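Local structure of predicted protein (4MEA) at residues A[40-45]-A[116-121]; A[107-112]-A[250-255]; A[274-279]-A[303-308]. The protein probably hydrolyses epoxides to diols as a secreted Cif-type epoxide hydrolase of the alpha/beta hydrolase fold, acting as a virulence factor. All blocks are in the same frame, centred on the assembly; numbering follows the deposited sequence.

Interaction 1. Residues A[40-45]-A[116-121]; sequences KFIESE and IGAIKK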
loop_
_atom_site.group_PDB
_atom_site.type_symbol
_atom_site.label_atom_id
_atom_site.label_comp_id
_atom_site.label_asym_id
_atom_site.label_seq_id
_atom_site.Cartn_x
_atom_site.Cartn_y
_atom_site.Cartn_z
ATOM N N LYS A 40 16.598 -27.693 14.983
ATOM C CA LYS A 40 17.506 -28.353 14.054
ATOM C C LYS A 40 17.543 -27.617 12.730
ATOM O O LYS A 40 16.713 -26.752 12.475
ATOM C CB LYS A 40 17.048 -29.789 13.798
ATOM C CG LYS A 40 17.009 -30.662 15.029
ATOM C CD LYS A 40 16.649 -32.078 14.653
ATOM C CE LYS A 40 16.465 -32.940 15.883
ATOM N NZ LYS A 40 16.270 -34.372 15.514
ATOM N N PHE A 41 18.501 -27.981 11.883
ATOM C CA PHE A 41 18.612 -27.402 10.557
ATOM C C PHE A 41 18.714 -28.507 9.513
ATOM O O PHE A 41 19.205 -29.600 9.796
ATOM C CB PHE A 41 19.836 -26.488 10.467
ATOM C CG PHE A 41 19.765 -25.283 11.365
ATOM C CD1 PHE A 41 19.391 -24.049 10.860
ATOM C CD2 PHE A 41 20.076 -25.385 12.713
ATOM C CE1 PHE A 41 19.331 -22.929 11.683
ATOM C CE2 PHE A 41 20.012 -24.276 13.540
ATOM C CZ PHE A 41 19.643 -23.042 13.020
ATOM N N ILE A 42 18.247 -28.220 8.303
ATOM C CA ILE A 42 18.325 -29.193 7.223
ATOM C C ILE A 42 18.460 -28.525 5.863
ATOM O O ILE A 42 17.776 -27.542 5.564
ATOM C CB ILE A 42 17.112 -30.145 7.211
ATOM C CG1 ILE A 42 17.362 -31.297 6.233
ATOM C CG2 ILE A 42 15.838 -29.382 6.857
ATOM C CD1 ILE A 42 16.338 -32.397 6.298
ATOM N N GLU A 43 19.340 -29.078 5.034
ATOM C CA GLU A 43 19.591 -28.518 3.715
ATOM C C GLU A 43 18.616 -29.118 2.707
ATOM O O GLU A 43 18.407 -30.337 2.675
ATOM C CB GLU A 43 21.039 -28.775 3.287
ATOM C CG GLU A 43 21.535 -27.846 2.190
ATOM C CD GLU A 43 22.030 -26.515 2.729
ATOM O OE1 GLU A 43 22.023 -25.526 1.969
ATOM O OE2 GLU A 43 22.443 -26.461 3.907
ATOM N N SER A 44 18.003 -28.252 1.906
ATOM C CA SER A 44 17.093 -28.671 0.849
ATOM C C SER A 44 17.275 -27.755 -0.349
ATOM O O SER A 44 17.037 -26.546 -0.261
ATOM C CB SER A 44 15.637 -28.617 1.309
ATOM O OG SER A 44 14.764 -29.063 0.277
ATOM N N GLU A 45 17.699 -28.339 -1.464
ATOM C CA GLU A 45 17.919 -27.600 -2.702
ATOM C C GLU A 45 18.890 -26.446 -2.473
ATOM O O GLU A 45 18.768 -25.391 -3.088
ATOM C CB GLU A 45 16.595 -27.087 -3.297
ATOM C CG GLU A 45 15.458 -28.118 -3.370
ATOM C CD GLU A 45 15.756 -29.305 -4.289
ATOM O OE1 GLU A 45 16.682 -29.215 -5.126
ATOM O OE2 GLU A 45 15.057 -30.335 -4.169
ATOM N N ILE A 116 9.036 -29.483 0.390
ATOM C CA ILE A 116 8.659 -30.896 0.314
ATOM C C ILE A 116 9.870 -31.812 0.529
ATOM O O ILE A 116 9.770 -32.843 1.191
ATOM C CB ILE A 116 7.929 -31.239 -1.012
ATOM C CG1 ILE A 116 7.321 -32.645 -0.946
ATOM C CG2 ILE A 116 8.868 -31.100 -2.210
ATOM C CD1 ILE A 116 6.361 -32.842 0.204
ATOM N N GLY A 117 11.020 -31.409 -0.002
ATOM C CA GLY A 117 12.235 -32.184 0.152
ATOM C C GLY A 117 12.615 -32.366 1.610
ATOM O O GLY A 117 13.006 -33.456 2.029
ATOM N N ALA A 118 12.496 -31.294 2.386
ATOM C CA ALA A 118 12.874 -31.330 3.795
ATOM C C ALA A 118 11.844 -32.113 4.587
ATOM O O ALA A 118 12.188 -32.929 5.442
ATOM C CB ALA A 118 13.007 -29.908 4.347
ATOM N N ILE A 119 10.574 -31.861 4.290
ATOM C CA ILE A 119 9.481 -32.541 4.967
ATOM C C ILE A 119 9.588 -34.062 4.820
ATOM O O ILE A 119 9.396 -34.802 5.786
ATOM C CB ILE A 119 8.115 -32.038 4.465
ATOM C CG1 ILE A 119 7.893 -30.595 4.934
ATOM C CG2 ILE A 119 7.004 -32.930 4.967
ATOM C CD1 ILE A 119 6.711 -29.905 4.267
ATOM N N LYS A 120 9.920 -34.525 3.618
ATOM C CA LYS A 120 10.024 -35.957 3.388
ATOM C C LYS A 120 11.091 -36.546 4.311
ATOM O O LYS A 120 10.935 -37.652 4.829
ATOM C CB LYS A 120 10.330 -36.254 1.915
ATOM C CG LYS A 120 9.134 -36.051 0.968
ATOM C CD LYS A 120 8.072 -37.124 1.174
ATOM C CE LYS A 120 6.984 -37.077 0.101
ATOM N NZ LYS A 120 7.546 -37.145 -1.277
ATOM N N LYS A 121 12.164 -35.791 4.534
ATOM C CA LYS A 121 13.273 -36.266 5.367
ATOM C C LYS A 121 12.978 -36.160 6.862
ATOM O O LYS A 121 13.329 -37.056 7.636
ATOM C CB LYS A 121 14.577 -35.538 5.009
ATOM C CG LYS A 121 15.131 -35.947 3.651
ATOM C CD LYS A 121 15.835 -34.802 2.938
ATOM C CE LYS A 121 17.318 -34.746 3.262
ATOM N NZ LYS A 121 18.001 -33.683 2.466
#
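Ile-42 carries this contact by setting its CG2 methyl and the CD1 end of its longer branch against two residues about one turn apart on the helix formed by residues 116-121. The shorter branch, CG2, comes to 3.8 Å from CB of Ala-118. The longer one reaches past it, and its terminal CD1 rests 3.8 Å from CB of Lys-121. Ile-42 has CG1 anti to the backbone N (chi1 -170°), which sends the CD1 end out over the helix while CG2 is left to meet the smaller Ala-118. The local axes of strand and helix approach to 7.9 Å and are inclined at 129°.

Lys-121 treats its two ends differently. Its chain bends at chi2 and chi3 around the isoleucine methyl, so that CE also lies 4.0 Å from Ile-42 CD1, and the side chains pass each other at a slant. The aliphatic part thereby roofs an apolar patch, and the ammonium group is carried on to the strand backbone, where NZ makes a weak hydrogen bond of 3.4 Å to O of Glu-43. Further along, Ser-44 turns its hydroxyl to the helix: OG lies 4.0 Å from CA of Gly-117, where the lack of a side chain leaves room for it, and it is hydrogen-bonded to the carbonyl oxygen of Ile-114 one turn earlier.

Strand 37-44 is the outermost at its end of the main sheet, paired antiparallel with strand 47-54, and Ala-118 also touches Leu-49 of that neighbour. Helix 108-123 packs on this sheet beyond its margin as well: Ile-119, on the side turned away from strand 37-44, touches Ile-128 and Tyr-130 of strand 128-133 and Leu-143 of helix 136-146.

Interaction 2. Residues A[107-112]-A[250-255]; sequences SAENTS and IRQNEA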
loop_
_atom_site.group_PDB
_atom_site.type_symbol
_atom_site.label_atom_id
_atom_site.label_comp_id
_atom_site.label_asym_id
_atom_site.label_seq_id
_atom_site.Cartn_x
_atom_site.Cartn_y
_atom_site.Cartn_z
ATOM N N SER A 107 8.520 -17.877 -5.530
ATOM C CA SER A 107 7.220 -18.328 -6.022
ATOM C C SER A 107 6.789 -19.621 -5.331
ATOM O O SER A 107 7.627 -20.405 -4.867
ATOM C CB SER A 107 7.235 -18.525 -7.542
ATOM O OG SER A 107 8.021 -19.649 -7.931
ATOM N N ALA A 108 5.478 -19.832 -5.272
ATOM C CA ALA A 108 4.882 -21.037 -4.690
ATOM C C ALA A 108 5.566 -22.335 -5.146
ATOM O O ALA A 108 5.897 -23.196 -4.329
ATOM C CB ALA A 108 3.400 -21.085 -5.021
ATOM N N GLU A 109 5.757 -22.493 -6.449
ATOM C CA GLU A 109 6.386 -23.716 -6.958
ATOM C C GLU A 109 7.772 -23.936 -6.366
ATOM O O GLU A 109 8.104 -25.045 -5.938
ATOM C CB GLU A 109 6.476 -23.699 -8.486
ATOM C CG GLU A 109 5.134 -23.842 -9.193
ATOM C CD GLU A 109 4.587 -25.257 -9.157
ATOM O OE1 GLU A 109 5.211 -26.135 -8.515
ATOM O OE2 GLU A 109 3.530 -25.489 -9.784
ATOM N N ASN A 110 8.587 -22.884 -6.349
ATOM C CA ASN A 110 9.938 -23.005 -5.814
ATOM C C ASN A 110 9.988 -23.290 -4.307
ATOM O O ASN A 110 10.693 -24.190 -3.867
ATOM C CB ASN A 110 10.789 -21.777 -6.148
ATOM C CG ASN A 110 12.277 -22.094 -6.135
ATOM O OD1 ASN A 110 12.680 -23.195 -6.502
ATOM N ND2 ASN A 110 13.095 -21.136 -5.708
ATOM N N THR A 111 9.246 -22.519 -3.517
ATOM C CA THR A 111 9.217 -22.737 -2.070
ATOM C C THR A 111 8.594 -24.099 -1.751
ATOM O O THR A 111 9.000 -24.772 -0.801
ATOM C CB THR A 111 8.427 -21.611 -1.346
ATOM O OG1 THR A 111 7.099 -21.543 -1.881
ATOM C CG2 THR A 111 9.108 -20.264 -1.558
ATOM N N SER A 112 7.602 -24.504 -2.538
ATOM C CA SER A 112 7.008 -25.832 -2.357
ATOM C C SER A 112 8.037 -26.939 -2.613
ATOM O O SER A 112 8.067 -27.965 -1.913
ATOM C CB SER A 112 5.801 -26.014 -3.278
ATOM O OG SER A 112 4.638 -25.400 -2.740
ATOM N N ILE A 250 0.658 -16.822 -8.496
ATOM C CA ILE A 250 -0.719 -16.765 -8.966
ATOM C C ILE A 250 -0.866 -17.584 -10.233
ATOM O O ILE A 250 -1.775 -18.409 -10.353
ATOM C CB ILE A 250 -1.163 -15.311 -9.227
ATOM C CG1 ILE A 250 -1.365 -14.586 -7.891
ATOM C CG2 ILE A 250 -2.440 -15.287 -10.076
ATOM C CD1 ILE A 250 -1.401 -13.071 -7.997
ATOM N N ARG A 251 0.036 -17.353 -11.180
ATOM C CA ARG A 251 0.032 -18.092 -12.433
ATOM C C ARG A 251 0.185 -19.580 -12.152
ATOM O O ARG A 251 -0.484 -20.418 -12.757
ATOM C CB ARG A 251 1.166 -17.607 -13.342
ATOM C CG ARG A 251 1.509 -18.575 -14.474
ATOM C CD ARG A 251 1.844 -17.836 -15.755
ATOM N NE ARG A 251 2.425 -18.701 -16.777
ATOM C CZ ARG A 251 1.752 -19.627 -17.459
ATOM N NH1 ARG A 251 0.461 -19.835 -17.219
ATOM N NH2 ARG A 251 2.378 -20.354 -18.377
ATOM N N GLN A 252 1.065 -19.906 -11.213
ATOM C CA GLN A 252 1.325 -21.298 -10.901
ATOM C C GLN A 252 0.104 -21.983 -10.314
ATOM O O GLN A 252 -0.223 -23.105 -10.700
ATOM C CB GLN A 252 2.521 -21.416 -9.958
ATOM C CG GLN A 252 3.828 -21.002 -10.617
ATOM C CD GLN A 252 4.927 -20.763 -9.609
ATOM O OE1 GLN A 252 4.702 -20.841 -8.397
ATOM N NE2 GLN A 252 6.135 -20.486 -10.103
ATOM N N ASN A 253 -0.568 -21.319 -9.376
ATOM C CA ASN A 253 -1.735 -21.920 -8.750
ATOM C C ASN A 253 -2.918 -22.000 -9.703
ATOM O O ASN A 253 -3.677 -22.968 -9.687
ATOM C CB ASN A 253 -2.121 -21.183 -7.454
ATOM C CG ASN A 253 -1.112 -21.419 -6.332
ATOM O OD1 ASN A 253 -0.343 -22.387 -6.369
ATOM N ND2 ASN A 253 -1.103 -20.532 -5.338
ATOM N N GLU A 254 -3.089 -20.970 -10.521
ATOM C CA GLU A 254 -4.168 -20.975 -11.501
ATOM C C GLU A 254 -3.980 -22.132 -12.485
ATOM O O GLU A 254 -4.947 -22.769 -12.912
ATOM C CB GLU A 254 -4.216 -19.635 -12.248
ATOM C CG GLU A 254 -4.736 -18.474 -11.396
ATOM C CD GLU A 254 -6.229 -18.576 -11.101
ATOM O OE1 GLU A 254 -6.961 -19.201 -11.896
ATOM O OE2 GLU A 254 -6.679 -18.024 -10.074
ATOM N N ALA A 255 -2.729 -22.402 -12.839
ATOM C CA ALA A 255 -2.425 -23.504 -13.750
ATOM C C ALA A 255 -2.791 -24.847 -13.113
ATOM O O ALA A 255 -3.355 -25.719 -13.766
ATOM C CB ALA A 255 -0.948 -23.476 -14.160
HETATM O O HOH W 1 1.836 -24.616 -11.732
#
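The carboxamide of Gln-252 plugs into the start of the helix that follows Ser-107, using both its ends. NE2 donates to Ser-107 OG over 3.0 Å at an N-H...O angle of 161°, with the hydroxyl close to the amide plane. OE1 accepts the backbone N-H of Glu-109 at 2.8 Å, a nearly straight bond whose donor stands above the carbonyl plane. These two bonds fix the rotation of the amide. The N-H of Ala-108 is also near OE1 but badly aimed, and Ser-249 OG satisfies it instead; Ser-107 OG has its strongest partner in Asp-105.

The aliphatic parts pack together, with CG of Glu-109 lying 3.4 Å from CG of Gln-252. The glutamate chain, bent at chi2 (-75°), folds over the glutamine, and its carboxylate is turned about 70° from the amide plane. A water donates to both Glu-109 OE2 and the carbonyl O of Gln-252, adding an indirect bridge. Asn-253 gives its ND2 to Pro-162 O, whereas its OD1, buried near Ala-108 CB, has no partner in the model.

The first-turn N-H groups of Ala-108 and Glu-109 are thus taken up by Ser-249 and Gln-252, side chains of the nearly perpendicular helix 246-258, a helix-to-helix tie at the N-terminus of helix 108-123 in this alpha/beta hydrolase fold.

Interaction 3. Residues A[274-279]-A[303-308]; sequences KGVNDV and TGHWMV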
loop_
_atom_site.group_PDB
_atom_site.type_symbol
_atom_site.label_atom_id
_atom_site.label_comp_id
_atom_site.label_asym_id
_atom_site.label_seq_id
_atom_site.Cartn_x
_atom_site.Cartn_y
_atom_site.Cartn_z
ATOM N N LYS A 274 -11.823 -11.097 12.883
ATOM C CA LYS A 274 -11.219 -9.757 12.931
ATOM C C LYS A 274 -9.932 -9.657 12.115
ATOM O O LYS A 274 -9.251 -8.623 12.132
ATOM C CB LYS A 274 -10.926 -9.328 14.378
ATOM C CG LYS A 274 -12.174 -9.175 15.245
ATOM C CD LYS A 274 -13.156 -8.200 14.614
ATOM C CE LYS A 274 -14.376 -7.977 15.508
ATOM N NZ LYS A 274 -15.413 -7.131 14.842
ATOM N N GLY A 275 -9.596 -10.731 11.411
ATOM C CA GLY A 275 -8.431 -10.737 10.544
ATOM C C GLY A 275 -8.877 -10.601 9.099
ATOM O O GLY A 275 -9.608 -9.679 8.752
ATOM N N VAL A 276 -8.447 -11.530 8.254
ATOM C CA VAL A 276 -8.845 -11.525 6.845
ATOM C C VAL A 276 -10.294 -12.008 6.707
ATOM O O VAL A 276 -10.965 -11.725 5.717
ATOM C CB VAL A 276 -7.881 -12.378 5.983
ATOM C CG1 VAL A 276 -8.220 -12.233 4.498
ATOM C CG2 VAL A 276 -6.441 -11.933 6.240
ATOM N N ASN A 277 -10.765 -12.737 7.715
ATOM C CA ASN A 277 -12.186 -13.061 7.846
ATOM C C ASN A 277 -12.654 -14.073 6.784
ATOM O O ASN A 277 -12.202 -15.222 6.768
ATOM C CB ASN A 277 -13.028 -11.762 7.835
ATOM C CG ASN A 277 -14.475 -11.990 8.237
ATOM O OD1 ASN A 277 -14.842 -13.070 8.701
ATOM N ND2 ASN A 277 -15.305 -10.968 8.064
ATOM N N ASP A 278 -13.529 -13.649 5.878
ATOM C CA ASP A 278 -14.182 -14.606 4.981
ATOM C C ASP A 278 -13.570 -14.787 3.582
ATOM O O ASP A 278 -14.091 -15.566 2.776
ATOM C CB ASP A 278 -15.672 -14.261 4.851
ATOM C CG ASP A 278 -15.906 -12.892 4.253
ATOM O OD1 ASP A 278 -14.924 -12.145 4.050
ATOM O OD2 ASP A 278 -17.084 -12.558 3.997
ATOM N N VAL A 279 -12.483 -14.079 3.283
ATOM C CA VAL A 279 -11.876 -14.162 1.955
ATOM C C VAL A 279 -11.421 -15.589 1.604
ATOM O O VAL A 279 -11.779 -16.121 0.560
ATOM C CB VAL A 279 -10.687 -13.188 1.799
ATOM C CG1 VAL A 279 -9.992 -13.393 0.438
ATOM C CG2 VAL A 279 -11.153 -11.742 1.969
ATOM N N THR A 303 -11.442 -12.896 16.934
ATOM C CA THR A 303 -10.060 -13.323 16.710
ATOM C C THR A 303 -9.502 -12.650 15.464
ATOM O O THR A 303 -10.129 -12.670 14.402
ATOM C CB THR A 303 -9.959 -14.860 16.536
ATOM O OG1 THR A 303 -10.488 -15.507 17.697
ATOM C CG2 THR A 303 -8.491 -15.304 16.323
ATOM N N GLY A 304 -8.331 -12.043 15.607
ATOM C CA GLY A 304 -7.678 -11.375 14.495
ATOM C C GLY A 304 -6.780 -12.328 13.722
ATOM O O GLY A 304 -6.915 -13.542 13.824
ATOM N N HIS A 305 -5.848 -11.764 12.964
ATOM C CA HIS A 305 -4.966 -12.519 12.075
ATOM C C HIS A 305 -3.988 -13.468 12.786
ATOM O O HIS A 305 -3.673 -14.546 12.280
ATOM C CB HIS A 305 -4.189 -11.526 11.207
ATOM C CG HIS A 305 -3.338 -12.169 10.163
ATOM N ND1 HIS A 305 -3.866 -12.909 9.124
ATOM C CD2 HIS A 305 -1.994 -12.172 9.987
ATOM C CE1 HIS A 305 -2.883 -13.347 8.357
ATOM N NE2 HIS A 305 -1.737 -12.917 8.860
ATOM N N TRP A 306 -3.499 -13.065 13.952
ATOM C CA TRP A 306 -2.472 -13.836 14.651
ATOM C C TRP A 306 -3.167 -14.879 15.523
ATOM O O TRP A 306 -3.224 -14.755 16.749
ATOM C CB TRP A 306 -1.579 -12.892 15.466
ATOM C CG TRP A 306 -1.238 -11.652 14.683
ATOM C CD1 TRP A 306 -1.716 -10.392 14.889
ATOM C CD2 TRP A 306 -0.375 -11.573 13.540
ATOM N NE1 TRP A 306 -1.193 -9.527 13.955
ATOM C CE2 TRP A 306 -0.367 -10.226 13.115
ATOM C CE3 TRP A 306 0.392 -12.511 12.834
ATOM C CZ2 TRP A 306 0.381 -9.791 12.020
ATOM C CZ3 TRP A 306 1.142 -12.075 11.736
ATOM C CH2 TRP A 306 1.124 -10.726 11.341
ATOM N N MET A 307 -3.681 -15.916 14.866
ATOM C CA MET A 307 -4.752 -16.729 15.430
ATOM C C MET A 307 -4.356 -17.561 16.642
ATOM O O MET A 307 -5.161 -17.743 17.549
ATOM C CB MET A 307 -5.369 -17.613 14.350
ATOM C CG MET A 307 -5.976 -16.823 13.185
ATOM S SD MET A 307 -6.624 -17.926 11.915
ATOM C CE MET A 307 -7.939 -18.755 12.802
ATOM N N VAL A 308 -3.126 -18.068 16.655
ATOM C CA VAL A 308 -2.641 -18.833 17.798
ATOM C C VAL A 308 -2.295 -17.931 19.003
ATOM O O VAL A 308 -2.599 -18.277 20.151
ATOM C CB VAL A 308 -1.448 -19.738 17.408
ATOM C CG1 VAL A 308 -0.915 -20.485 18.625
ATOM C CG2 VAL A 308 -1.886 -20.718 16.315
#
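Lys-274 and Thr-303 are joined by the one direct hydrogen bond of this contact, backbone to backbone: Lys-274 N donates to Thr-303 O at 2.8 Å, with an N-H...O angle of 151°. The same carbonyl oxygen also lies 3.4 Å from Lys-274 CB, while the lysine chain bends at chi2 and carries its amine off from Thr-303.

Close backbone contact follows. Gly-275 and Gly-304 bring their CA atoms within 4.1 Å, and Gly-275 CA reaches 3.7 Å from His-305 N; no side chain stands between the two loops here. They follow strands 267-272 and 295-300, neighbouring parallel strands of the main sheet, and the second, after the last strand, is where an alpha/beta hydrolase carries its histidine. His-305 meets that expectation: NE2 is hydrogen-bonded to Asp-134 and ND1 to Asp-158, an arrangement consistent with the catalytic triad of epoxide hydrolases of this fold.

The side-chain contact is van der Waals only. Val-276 and His-305 run alongside each other in the same direction, with Val-276 CG2 4.0 Å from His-305 ND1, oblique to the ring. With chi1 of His-305 at -175°, its CG stands opposite the backbone N and the imidazole runs beside the valine. The valine backbone has a polar role as well, because Val-276 N shares Asp-158 OD2 with the histidine.

Within 303-308, an aromatic contact comes from His-305 CD2, 3.5 Å above one face of the Trp-306 ring and displaced to the ring's periphery. Trp-306 centres an inverse gamma turn and occupies the N-cap position of helix 307-323, where the carboxylate of Glu-310 takes the N-H groups of Gly-304 and Trp-306.

Interactions 1 and 2 use successive parts of helix 108-123: its start is held to helix 246-258, and its later turns rest on the edge strand 37-44. Their centres are 19 Å apart. Interaction 2 is buried and mainly polar, with a glutamine amide and a water; interaction 1, partly exposed at the sheet margin, relies on methyl contacts and a weak lysine bond. Interaction 3 is partly buried and shares no element with the others. It lies across the chain's centre from interaction 1, about 17 Å away between nearest atoms, and joins loops through backbone and glycine contacts beside the probable catalytic histidine.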